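Local coordinates for protein ElaA (Escherichia coli, PDB 5Z6N) that probably acts as an N-acetyltransferase of the GNAT fold, transferring an acetyl group from acetyl coenzyme A to an amine, at residues B[25-29]-B[30-34]. Numbering follows the deposited sequence.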
# COMPACT_ATOMS: atom_id res chain seq x y z
N CYS B 25 -2.19 -1.08 5.44
CA CYS B 25 -1.13 -2.08 5.52
C CYS B 25 -0.78 -2.38 6.97
O CYS B 25 -0.64 -3.55 7.36
CB CYS B 25 0.10 -1.58 4.76
SG CYS B 25 1.40 -2.81 4.53
N ALA B 26 -0.66 -1.33 7.79
CA ALA B 26 -0.25 -1.51 9.18
C ALA B 26 -1.26 -2.34 9.98
O ALA B 26 -0.88 -2.97 10.97
CB ALA B 26 -0.07 -0.14 9.84
N VAL B 27 -2.52 -2.36 9.56
CA VAL B 27 -3.56 -3.03 10.33
C VAL B 27 -3.99 -4.36 9.75
O VAL B 27 -4.11 -5.36 10.47
CB VAL B 27 -4.81 -2.14 10.44
CG1 VAL B 27 -5.97 -2.94 10.98
CG2 VAL B 27 -4.53 -0.93 11.32
N PHE B 28 -4.24 -4.40 8.44
CA PHE B 28 -4.81 -5.59 7.82
C PHE B 28 -3.70 -6.50 7.30
O PHE B 28 -3.94 -7.70 7.14
CB PHE B 28 -5.76 -5.25 6.67
CG PHE B 28 -6.98 -4.49 7.10
CD1 PHE B 28 -7.83 -4.99 8.08
CD2 PHE B 28 -7.29 -3.28 6.52
CE1 PHE B 28 -8.95 -4.30 8.48
CE2 PHE B 28 -8.42 -2.58 6.90
CZ PHE B 28 -9.25 -3.09 7.89
N VAL B 29 -2.52 -5.97 7.03
CA VAL B 29 -1.40 -6.78 6.57
C VAL B 29 -0.46 -7.13 7.72
O VAL B 29 -0.21 -8.30 7.99
CB VAL B 29 -0.64 -6.06 5.43
CG1 VAL B 29 0.61 -6.83 5.07
CG2 VAL B 29 -1.54 -5.92 4.21
N VAL B 30 0.06 -6.11 8.41
CA VAL B 30 1.11 -6.29 9.40
C VAL B 30 0.65 -6.84 10.74
O VAL B 30 1.16 -7.86 11.22
CB VAL B 30 1.82 -4.95 9.66
CG1 VAL B 30 2.94 -5.13 10.66
CG2 VAL B 30 2.36 -4.37 8.36
N GLU B 31 -0.31 -6.15 11.36
CA GLU B 31 -0.70 -6.48 12.73
C GLU B 31 -1.63 -7.68 12.70
O GLU B 31 -1.61 -8.51 13.62
CB GLU B 31 -1.38 -5.28 13.40
CG GLU B 31 -2.57 -5.59 14.30
CD GLU B 31 -3.29 -4.33 14.74
OE1 GLU B 31 -3.86 -4.34 15.85
OE2 GLU B 31 -3.28 -3.35 13.98
N GLN B 32 -2.45 -7.81 11.66
CA GLN B 32 -3.35 -8.94 11.54
C GLN B 32 -2.71 -10.13 10.84
O GLN B 32 -3.40 -11.12 10.56
CB GLN B 32 -4.64 -8.52 10.82
CG GLN B 32 -5.73 -8.10 11.80
CD GLN B 32 -6.90 -7.38 11.15
OE1 GLN B 32 -7.21 -7.59 9.97
NE2 GLN B 32 -7.55 -6.51 11.91
N ASN B 33 -1.40 -10.06 10.55
CA ASN B 33 -0.62 -11.22 10.12
C ASN B 33 -1.25 -11.90 8.90
O ASN B 33 -1.50 -13.10 8.89
CB ASN B 33 -0.46 -12.20 11.28
CG ASN B 33 0.55 -13.30 10.99
OD1 ASN B 33 1.66 -13.04 10.54
ND2 ASN B 33 0.15 -14.54 11.26
N CYS B 34 -1.50 -11.11 7.86
CA CYS B 34 -2.25 -11.58 6.69
C CYS B 34 -1.63 -11.05 5.41
O CYS B 34 -2.01 -9.98 4.91
CB CYS B 34 -3.72 -11.17 6.79
SG CYS B 34 -4.75 -11.68 5.40
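Gln32 lies alongside Phe28 and Val27 near the C-terminal end of helix 14-31 of the GNAT fold, where a pi-type turn runs into a Schellman motif. Its amide oxygen OE1 meets the ring edge of Phe28 in plane, 3.3 Å from CD1, with amide and ring planes 62° apart. The amide nitrogen turns the other way, NE2 lying 4.0 Å from Val27 CG1. With CG1 anti to the backbone N (chi1 168°), that same methyl is directed over one face of the Phe28 ring, offset toward its rim. Glu31 lies beside Val27, pointing the same way, and brings OE2 to 3.8 Å from Val27 CG2; its other oxygen, OE1, forms a salt bridge with Arg87. Val27 and Phe28 also pack on Ile81 of strand 75-82, joining this end of the helix to the sheet, while Val30 touches Tyr36 of the second subunit. Backbone N-H groups reach back five residues, as in a pi-helical turn: Val30 N to Cys25 O at 2.9 Å, an oxygen shared with the ordinary four-residue bond from Val29 N, and Glu31 N to Ala26 O from above the carbonyl plane. The bond from Gln32 N to Val27 O is weak. In the Schellman cap Asn33 takes left-handed backbone angles, its N bonds weakly to Val30 O, and Cys34 N makes a nearly straight bond of 3.1 Å to Val29 O; Cys34 CB rests 3.5 Å from Phe28 O.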